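Local coordinates for protein arylamine n-acetyltransferase (PDB 1W5R) that catalyses acetyl transfer to arylamines, probably from acetyl-CoA by way of an acetyl-enzyme, at residues E42-L47 and R67-Y72; A62-R67 and Y74-L79; S95-W100 and L179-T184. The protein carries 1 engineered substitution. One frame throughout, in Å; residues are numbered along the deposited sequence.

Contact 1: E42-L47 and R67-Y72; sequences ENLDPL and RRRGGY
Glu42 reaches Arg69 with CG set between its own backbone N and carbonyl carbon (chi1 52°), while Arg69 folds at chi2 and chi3 (-76° and -52°), bends that bring NE and NH1 against the Glu42 carboxylate. The result is a buried salt-bridge network of Glu42, Asp45 and Arg69, joining the turn from Glu42 into helix 44-47 to the loop before helix 73-87. The Glu42 carboxylate and the guanidinium are nearly coplanar and meet side-on: Arg69 NE gives to Glu42 OE2 at 2.8 Å and Arg69 NH1 to Glu42 OE1 at 2.9 Å, each oxygen using its syn lone pair. Both oxygens take a second, backbone donor, Gly70 N to Glu42 OE2 (2.9 Å) and Leu44 N to Glu42 OE1 (3.0 Å), so the carboxylate is fixed in rotation. Asp45 stands steeply across the same guanidinium. Asp45 OD1 receives Arg69 NH1 at 2.9 Å and Arg69 NH2 at 3.1 Å, both from one face of the carboxylate, and its OD2 pairs with Lys63. Arg69 NH2 has a further partner in Asp262. Three acids thus surround Arg69, which probably keeps its buried charge compensated. Beyond the network Pro46 lies against the Tyr72 ring, whose hydroxyl bonds Ser196 of helix 189-201. The backbones are tied together by Glu42 N, which donates to Gly71 O at 2.9 Å.

Contact 2: A62-R67 and Y74-L79; sequences AKLVDR and YEHNGL
Lys63 and Glu75 approach each other at a slant, both running as extended chains from neighbouring helices. With CG anti to its N (chi1 -178°), Lys63 stays straight to its end and carries Lys63 NZ to Glu75 OE1 at 2.8 Å, on the syn lone pair of that oxygen. Lys63 NZ is shared with Asp45, and Glu75 OE2 accepts the backbone N of Tyr72, so one carboxylate links helix 57-66 to the loop that enters helix 73-87. That second helix begins at the engineered glutamine, in the place of the probable catalytic cysteine, and the contact holds its first turns against helix 57-66. Next to the polar pair, Leu64 lies roughly perpendicular to Glu75, its CD1 4.0 Å from Glu75 CB. Its other methyl, CD2, is over one face of the His76 imidazole, held at its two nitrogens by His35 and by the carbonyl of Pro40. Leu79 CD2 fits against Leu64 CB at 3.8 Å and against Val65 CG2 at 4.1 Å, the valine and leucine side chains crossing at about a right angle. The helical segments 62-66 and 74-79 cross at -72°, their axes coming within 10.6 Å, with Leu64 and Leu79 between them. Tyr11 of helix 8-14 packs on both Val65 and Leu79, making a junction of three helices, while Asn77 ND2 bonds the carbonyl of Asn114 in strand 111-119 and OD1 of Asp130, probably the triad aspartate.

Contact 3: S95-W100 and L179-T184; sequences SGRVVW and LYTFTT
Arg97 and Thr181 exchange two backbone hydrogen bonds, Arg97 N to Thr181 O at 2.8 Å and Thr181 N to Arg97 O at 2.9 Å. A third, Val99 N to Leu179 O at 3.0 Å, forms where 95-100 has already left strand 90-98. At the other end water replaces direct pairing: one molecule accepts from Ser95 N and donates to Thr183 O, and another donates to Ser95 O and accepts from Thr183 N. Between these points Gly96 faces Phe182 and Val98 faces Tyr180 as non-hydrogen-bonded pairs, with the Gly96 CA only 3.0 Å from Thr181 O. This is the antiparallel pairing of strands 90-98 and 175-182, the two middle strands of the large sheet of the fold. Leu179 and Tyr180 together oppose Leu168 on the next strand, a classic beta bulge. On the face bearing Val98, Tyr180 and Phe182, the two aromatic CG atoms stand between backbone N and carbonyl carbon (chi1 53° and 66°), and their rings lead off to His113 and His166 respectively; His113 is probably the histidine of the catalytic triad, as in relatives. The opposite face has Arg97 CB beside Thr181 OG1 at 3.6 Å; close by, Val99 CG1 touches Thr181 CG2 at 4.0 Å. Trp100 closes the end: Leu179 CD2 sits over its five-membered ring, 3.7 Å from the centroid and 11° off the normal, a CH-pi contact, while Trp100 NE1 bonds Gln177.

In the fold
Contacts 1 and 2 form one continuous region, their centres about 9 Å apart: they share Arg67, their segments alternate along the chain, and the Asp45–Lys63 salt bridge joins them. Together they set helix 44-47, helix 57-66 and helix 73-87 against one another around the loop leading to the engineered glutamine, which replaces what is probably the triad cysteine. Contact 3 opens later in the chain, on the other side of its centre, about 22 Å and 21 Å from the centres of contacts 1 and 2, in the eight-stranded sheet. Helix 73-87 runs on into strand 90-98, so the helical side bearing the cysteine position is followed directly by the sheet that carries His113, probably a triad member.

Contact 1: E42-L47 and R67-Y72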
loop_
_atom_site.group_PDB
_atom_site.type_symbol
_atom_site.label_atom_id
_atom_site.label_comp_id
_atom_site.label_asym_id
_atom_site.label_seq_id
_atom_site.Cartn_x
_atom_site.Cartn_y
_atom_site.Cartn_z
ATOM N N GLU A 42 10.205 15.083 10.171
ATOM C CA GLU A 42 9.398 14.650 11.325
ATOM C C GLU A 42 9.152 15.825 12.246
ATOM O O GLU A 42 9.947 16.773 12.305
ATOM C CB GLU A 42 10.054 13.521 12.120
ATOM C CG GLU A 42 11.498 13.840 12.510
ATOM C CD GLU A 42 11.769 13.742 13.988
ATOM O OE1 GLU A 42 10.998 14.337 14.774
ATOM O OE2 GLU A 42 12.782 13.122 14.354
ATOM N N ASN A 43 8.047 15.748 12.976
ATOM C CA ASN A 43 7.714 16.772 13.968
ATOM C C ASN A 43 7.497 16.163 15.353
ATOM O O ASN A 43 6.633 16.614 16.084
ATOM C CB ASN A 43 6.449 17.532 13.554
ATOM C CG ASN A 43 5.213 16.667 13.676
ATOM O OD1 ASN A 43 5.271 15.473 13.378
ATOM N ND2 ASN A 43 4.099 17.250 14.130
ATOM N N LEU A 44 8.262 15.138 15.706
ATOM C CA LEU A 44 8.062 14.519 17.022
ATOM C C LEU A 44 8.290 15.508 18.173
ATOM O O LEU A 44 7.595 15.429 19.189
ATOM C CB LEU A 44 8.948 13.296 17.198
ATOM C CG LEU A 44 8.474 12.095 16.373
ATOM C CD1 LEU A 44 9.659 11.180 16.081
ATOM C CD2 LEU A 44 7.326 11.343 17.056
ATOM N N ASP A 45 9.230 16.444 18.016
ATOM C CA ASP A 45 9.466 17.410 19.099
ATOM C C ASP A 45 8.208 18.259 19.367
ATOM O O ASP A 45 7.677 18.208 20.471
ATOM C CB ASP A 45 10.703 18.282 18.841
ATOM C CG ASP A 45 12.008 17.581 19.213
ATOM O OD1 ASP A 45 11.991 16.390 19.621
ATOM O OD2 ASP A 45 13.074 18.236 19.090
ATOM N N PRO A 46 7.708 19.028 18.373
ATOM C CA PRO A 46 6.492 19.823 18.662
ATOM C C PRO A 46 5.300 18.973 19.079
ATOM O O PRO A 46 4.498 19.416 19.904
ATOM C CB PRO A 46 6.178 20.538 17.345
ATOM C CG PRO A 46 7.328 20.342 16.463
ATOM C CD PRO A 46 8.259 19.319 17.033
ATOM N N LEU A 47 5.181 17.772 18.511
ATOM C CA LEU A 47 4.104 16.854 18.923
ATOM C C LEU A 47 4.145 16.588 20.436
ATOM O O LEU A 47 3.089 16.539 21.104
ATOM C CB LEU A 47 4.180 15.531 18.140
ATOM C CG LEU A 47 3.119 14.471 18.506
ATOM C CD1 LEU A 47 1.719 14.935 18.143
ATOM C CD2 LEU A 47 3.446 13.140 17.852
ATOM N N ARG A 67 22.277 13.020 16.519
ATOM C CA ARG A 67 21.268 12.229 17.237
ATOM C C ARG A 67 20.379 11.379 16.329
ATOM O O ARG A 67 19.486 10.674 16.816
ATOM C CB ARG A 67 20.423 13.112 18.172
ATOM C CG ARG A 67 21.269 13.936 19.156
ATOM C CD ARG A 67 20.507 14.562 20.327
ATOM N NE ARG A 67 19.098 14.800 20.069
ATOM C CZ ARG A 67 18.548 15.990 19.869
ATOM N NH1 ARG A 67 19.285 17.098 19.884
ATOM N NH2 ARG A 67 17.244 16.063 19.646
ATOM N N ARG A 68 20.613 11.461 15.017
ATOM C CA ARG A 68 19.896 10.644 14.028
ATOM C C ARG A 68 18.374 10.801 14.141
ATOM O O ARG A 68 17.599 9.847 14.037
ATOM C CB ARG A 68 20.359 9.179 14.077
ATOM C CG ARG A 68 21.843 9.030 13.724
ATOM C CD ARG A 68 22.351 7.614 13.970
ATOM N NE ARG A 68 23.791 7.500 13.728
ATOM C CZ ARG A 68 24.525 6.417 13.981
ATOM N NH1 ARG A 68 23.965 5.321 14.490
ATOM N NH2 ARG A 68 25.830 6.429 13.726
ATOM N N ARG A 69 17.980 12.042 14.379
ATOM C CA ARG A 69 16.593 12.463 14.326
ATOM C C ARG A 69 16.383 13.118 12.974
ATOM O O ARG A 69 17.348 13.463 12.293
ATOM C CB ARG A 69 16.346 13.499 15.423
ATOM C CG ARG A 69 16.356 12.911 16.857
ATOM C CD ARG A 69 15.086 12.151 17.190
ATOM N NE ARG A 69 13.902 12.957 16.924
ATOM C CZ ARG A 69 13.386 13.861 17.759
ATOM N NH1 ARG A 69 12.314 14.553 17.387
ATOM N NH2 ARG A 69 13.927 14.081 18.970
ATOM N N GLY A 70 15.122 13.290 12.581
ATOM C CA GLY A 70 14.821 14.184 11.473
ATOM C C GLY A 70 14.426 15.541 12.024
ATOM O O GLY A 70 14.704 15.887 13.176
ATOM N N GLY A 71 13.754 16.321 11.202
ATOM C CA GLY A 71 13.230 17.603 11.651
ATOM C C GLY A 71 12.213 18.104 10.666
ATOM O O GLY A 71 11.848 17.382 9.719
ATOM N N TYR A 72 11.699 19.302 10.918
ATOM C CA TYR A 72 10.737 19.898 10.004
ATOM C C TYR A 72 11.374 21.015 9.161
ATOM O O TYR A 72 12.611 21.083 9.098
ATOM C CB TYR A 72 9.400 20.233 10.706
ATOM C CG TYR A 72 9.349 21.427 11.651
ATOM C CD1 TYR A 72 8.140 21.758 12.256
ATOM C CD2 TYR A 72 10.456 22.248 11.887
ATOM C CE1 TYR A 72 8.018 22.851 13.106
ATOM C CE2 TYR A 72 10.340 23.373 12.727
ATOM C CZ TYR A 72 9.102 23.662 13.327
ATOM O OH TYR A 72 8.921 24.761 14.138
HETATM O O HOH W 1 15.211 17.352 20.296
#

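Contact 2: A62-R67 and Y74-L79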
loop_
_atom_site.group_PDB
_atom_site.type_symbol
_atom_site.label_atom_id
_atom_site.label_comp_id
_atom_site.label_asym_id
_atom_site.label_seq_id
_atom_site.Cartn_x
_atom_site.Cartn_y
_atom_site.Cartn_z
ATOM N N ALA A 62 23.516 18.978 15.822
ATOM C CA ALA A 62 23.389 18.081 16.962
ATOM C C ALA A 62 22.169 17.166 16.830
ATOM O O ALA A 62 22.268 15.956 17.038
ATOM C CB ALA A 62 23.359 18.863 18.267
ATOM N N LYS A 63 21.029 17.734 16.450
ATOM C CA LYS A 63 19.809 16.943 16.346
ATOM C C LYS A 63 19.725 16.082 15.079
ATOM O O LYS A 63 19.511 14.877 15.160
ATOM C CB LYS A 63 18.575 17.839 16.451
ATOM C CG LYS A 63 17.267 17.070 16.390
ATOM C CD LYS A 63 16.063 17.988 16.456
ATOM C CE LYS A 63 14.776 17.214 16.275
ATOM N NZ LYS A 63 13.589 18.103 16.319
ATOM N N LEU A 64 19.874 16.705 13.913
ATOM C CA LEU A 64 19.599 15.991 12.660
ATOM C C LEU A 64 20.748 15.112 12.190
ATOM O O LEU A 64 20.545 14.202 11.382
ATOM C CB LEU A 64 19.216 16.961 11.543
ATOM C CG LEU A 64 17.735 17.331 11.467
ATOM C CD1 LEU A 64 17.311 18.106 12.694
ATOM C CD2 LEU A 64 17.461 18.127 10.184
ATOM N N VAL A 65 21.951 15.402 12.679
ATOM C CA VAL A 65 23.117 14.610 12.315
ATOM C C VAL A 65 23.511 13.696 13.481
ATOM O O VAL A 65 23.383 12.476 13.374
ATOM C CB VAL A 65 24.291 15.492 11.827
ATOM C CG1 VAL A 65 25.544 14.639 11.562
ATOM C CG2 VAL A 65 23.871 16.309 10.578
ATOM N N ASP A 66 23.924 14.285 14.601
ATOM C CA ASP A 66 24.517 13.497 15.694
ATOM C C ASP A 66 23.527 12.581 16.399
ATOM O O ASP A 66 23.895 11.487 16.839
ATOM C CB ASP A 66 25.190 14.402 16.730
ATOM C CG ASP A 66 26.333 15.225 16.144
ATOM O OD1 ASP A 66 26.848 14.889 15.050
ATOM O OD2 ASP A 66 26.711 16.223 16.784
ATOM N N ARG A 67 22.277 13.020 16.519
ATOM C CA ARG A 67 21.268 12.229 17.237
ATOM C C ARG A 67 20.379 11.379 16.329
ATOM O O ARG A 67 19.486 10.674 16.816
ATOM C CB ARG A 67 20.423 13.112 18.172
ATOM C CG ARG A 67 21.269 13.936 19.156
ATOM C CD ARG A 67 20.507 14.562 20.327
ATOM N NE ARG A 67 19.098 14.800 20.069
ATOM C CZ ARG A 67 18.548 15.990 19.869
ATOM N NH1 ARG A 67 19.285 17.098 19.884
ATOM N NH2 ARG A 67 17.244 16.063 19.646
ATOM N N TYR A 74 12.173 24.207 9.035
ATOM C CA TYR A 74 13.247 25.106 9.498
ATOM C C TYR A 74 14.541 24.378 9.840
ATOM O O TYR A 74 15.660 24.923 9.708
ATOM C CB TYR A 74 12.796 25.892 10.711
ATOM C CG TYR A 74 11.650 26.832 10.473
ATOM C CD1 TYR A 74 10.344 26.477 10.821
ATOM C CD2 TYR A 74 11.860 28.086 9.889
ATOM C CE1 TYR A 74 9.272 27.353 10.603
ATOM C CE2 TYR A 74 10.801 28.973 9.671
ATOM C CZ TYR A 74 9.509 28.598 10.021
ATOM O OH TYR A 74 8.449 29.457 9.847
ATOM N N GLU A 75 14.383 23.143 10.295
ATOM C CA GLU A 75 15.532 22.334 10.680
ATOM C C GLU A 75 16.246 21.812 9.446
ATOM O O GLU A 75 17.475 21.869 9.349
ATOM C CB GLU A 75 15.092 21.194 11.608
ATOM C CG GLU A 75 14.586 21.711 12.943
ATOM C CD GLU A 75 13.849 20.665 13.742
ATOM O OE1 GLU A 75 14.327 20.329 14.853
ATOM O OE2 GLU A 75 12.776 20.202 13.278
ATOM N N HIS A 76 15.469 21.306 8.488
ATOM C CA HIS A 76 16.033 20.787 7.239
ATOM C C HIS A 76 16.770 21.819 6.432
ATOM O O HIS A 76 17.948 21.650 6.108
ATOM C CB HIS A 76 14.924 20.196 6.384
ATOM C CG HIS A 76 14.639 18.768 6.706
ATOM N ND1 HIS A 76 15.457 17.739 6.288
ATOM C CD2 HIS A 76 13.658 18.198 7.449
ATOM C CE1 HIS A 76 14.978 16.592 6.738
ATOM N NE2 HIS A 76 13.891 16.844 7.453
ATOM N N ASN A 77 16.075 22.886 6.095
ATOM C CA ASN A 77 16.682 23.908 5.254
ATOM C C ASN A 77 17.685 24.739 6.013
ATOM O O ASN A 77 18.642 25.244 5.418
ATOM C CB ASN A 77 15.607 24.731 4.553
ATOM C CG ASN A 77 14.930 23.927 3.445
ATOM O OD1 ASN A 77 15.588 23.135 2.772
ATOM N ND2 ASN A 77 13.624 24.104 3.281
ATOM N N GLY A 78 17.500 24.854 7.319
ATOM C CA GLY A 78 18.516 25.521 8.126
ATOM C C GLY A 78 19.812 24.742 8.032
ATOM O O GLY A 78 20.860 25.303 7.685
ATOM N N LEU A 79 19.745 23.441 8.311
ATOM C CA LEU A 79 20.918 22.587 8.244
ATOM C C LEU A 79 21.578 22.637 6.870
ATOM O O LEU A 79 22.801 22.824 6.761
ATOM C CB LEU A 79 20.548 21.135 8.596
ATOM C CG LEU A 79 21.673 20.097 8.473
ATOM C CD1 LEU A 79 22.806 20.400 9.421
ATOM C CD2 LEU A 79 21.136 18.698 8.730
#

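Contact 3: S95-W100 and L179-T184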
loop_
_atom_site.group_PDB
_atom_site.type_symbol
_atom_site.label_atom_id
_atom_site.label_comp_id
_atom_site.label_asym_id
_atom_site.label_seq_id
_atom_site.Cartn_x
_atom_site.Cartn_y
_atom_site.Cartn_z
ATOM N N SER A 95 11.691 33.025 3.502
ATOM C CA SER A 95 10.481 32.570 4.182
ATOM C C SER A 95 9.293 32.526 3.230
ATOM O O SER A 95 9.259 33.243 2.218
ATOM C CB SER A 95 10.153 33.479 5.379
ATOM O OG SER A 95 9.860 34.791 4.933
ATOM N N GLY A 96 8.317 31.684 3.564
ATOM C CA GLY A 96 7.119 31.572 2.754
ATOM C C GLY A 96 5.876 31.167 3.530
ATOM O O GLY A 96 5.938 30.849 4.727
ATOM N N ARG A 97 4.750 31.184 2.832
ATOM C CA ARG A 97 3.429 30.903 3.385
ATOM C C ARG A 97 2.893 29.678 2.661
ATOM O O ARG A 97 2.955 29.614 1.424
ATOM C CB ARG A 97 2.479 32.077 3.111
ATOM C CG ARG A 97 3.000 33.436 3.588
ATOM C CD ARG A 97 1.993 34.535 3.291
ATOM N NE ARG A 97 2.579 35.852 3.513
ATOM C CZ ARG A 97 2.608 36.469 4.698
ATOM N NH1 ARG A 97 2.053 35.913 5.766
ATOM N NH2 ARG A 97 3.172 37.658 4.801
ATOM N N VAL A 98 2.379 28.701 3.408
ATOM C CA VAL A 98 1.923 27.452 2.795
ATOM C C VAL A 98 0.484 27.590 2.337
ATOM O O VAL A 98 -0.413 27.908 3.112
ATOM C CB VAL A 98 2.120 26.237 3.762
ATOM C CG1 VAL A 98 1.573 24.921 3.143
ATOM C CG2 VAL A 98 3.589 26.088 4.126
ATOM N N VAL A 99 0.264 27.326 1.047
ATOM C CA VAL A 99 -1.070 27.466 0.471
ATOM C C VAL A 99 -1.622 26.115 0.019
ATOM O O VAL A 99 -2.689 26.050 -0.605
ATOM C CB VAL A 99 -1.082 28.466 -0.719
ATOM C CG1 VAL A 99 -0.647 29.859 -0.269
ATOM C CG2 VAL A 99 -0.189 27.965 -1.867
ATOM N N TRP A 100 -0.903 25.048 0.345
ATOM C CA TRP A 100 -1.270 23.716 -0.121
ATOM C C TRP A 100 -2.695 23.327 0.277
ATOM O O TRP A 100 -3.044 23.329 1.457
ATOM C CB TRP A 100 -0.250 22.682 0.343
ATOM C CG TRP A 100 -0.251 21.473 -0.546
ATOM C CD1 TRP A 100 -0.795 21.382 -1.797
ATOM C CD2 TRP A 100 0.341 20.203 -0.274
ATOM N NE1 TRP A 100 -0.591 20.129 -2.314
ATOM C CE2 TRP A 100 0.103 19.383 -1.398
ATOM C CE3 TRP A 100 1.046 19.672 0.816
ATOM C CZ2 TRP A 100 0.537 18.059 -1.466
ATOM C CZ3 TRP A 100 1.484 18.352 0.748
ATOM C CH2 TRP A 100 1.227 17.562 -0.385
ATOM N N LEU A 179 1.953 24.894 -3.768
ATOM C CA LEU A 179 2.495 24.407 -2.503
ATOM C C LEU A 179 2.681 25.557 -1.522
ATOM O O LEU A 179 2.153 25.511 -0.404
ATOM C CB LEU A 179 3.822 23.687 -2.721
ATOM C CG LEU A 179 3.803 22.485 -3.689
ATOM C CD1 LEU A 179 5.188 21.866 -3.690
ATOM C CD2 LEU A 179 2.712 21.445 -3.365
ATOM N N TYR A 180 3.433 26.579 -1.928
ATOM C CA TYR A 180 3.637 27.718 -1.055
ATOM C C TYR A 180 4.003 28.940 -1.866
ATOM O O TYR A 180 4.378 28.826 -3.040
ATOM C CB TYR A 180 4.705 27.414 -0.001
ATOM C CG TYR A 180 6.038 26.910 -0.526
ATOM C CD1 TYR A 180 7.014 27.789 -1.019
ATOM C CD2 TYR A 180 6.339 25.542 -0.513
ATOM C CE1 TYR A 180 8.259 27.322 -1.481
ATOM C CE2 TYR A 180 7.579 25.067 -0.970
ATOM C CZ TYR A 180 8.530 25.969 -1.466
ATOM O OH TYR A 180 9.774 25.534 -1.881
ATOM N N THR A 181 3.874 30.102 -1.235
ATOM C CA THR A 181 4.305 31.347 -1.810
ATOM C C THR A 181 5.483 31.865 -0.996
ATOM O O THR A 181 5.614 31.549 0.175
ATOM C CB THR A 181 3.172 32.393 -1.795
ATOM O OG1 THR A 181 2.845 32.741 -0.440
ATOM C CG2 THR A 181 1.922 31.869 -2.505
ATOM N N PHE A 182 6.354 32.638 -1.626
ATOM C CA PHE A 182 7.503 33.204 -0.924
ATOM C C PHE A 182 8.013 34.434 -1.648
ATOM O O PHE A 182 7.791 34.588 -2.856
ATOM C CB PHE A 182 8.626 32.156 -0.793
ATOM C CG PHE A 182 9.248 31.740 -2.110
ATOM C CD1 PHE A 182 10.413 32.349 -2.570
ATOM C CD2 PHE A 182 8.683 30.723 -2.874
ATOM C CE1 PHE A 182 11.004 31.954 -3.774
ATOM C CE2 PHE A 182 9.263 30.332 -4.083
ATOM C CZ PHE A 182 10.421 30.944 -4.532
ATOM N N THR A 183 8.696 35.310 -0.912
ATOM C CA THR A 183 9.426 36.400 -1.544
ATOM C C THR A 183 10.923 36.107 -1.513
ATOM O O THR A 183 11.387 35.219 -0.784
ATOM C CB THR A 183 9.146 37.779 -0.877
ATOM O OG1 THR A 183 9.877 37.875 0.360
ATOM C CG2 THR A 183 7.651 37.997 -0.642
ATOM N N THR A 184 11.696 36.860 -2.294
ATOM C CA THR A 184 13.127 36.644 -2.330
ATOM C C THR A 184 13.898 37.570 -1.375
ATOM O O THR A 184 15.105 37.688 -1.495
ATOM C CB THR A 184 13.690 36.757 -3.772
ATOM O OG1 THR A 184 13.417 38.066 -4.295
ATOM C CG2 THR A 184 13.064 35.692 -4.670
HETATM O O HOH W 2 11.924 35.577 2.081
HETATM O O HOH W 3 8.731 35.967 2.099
#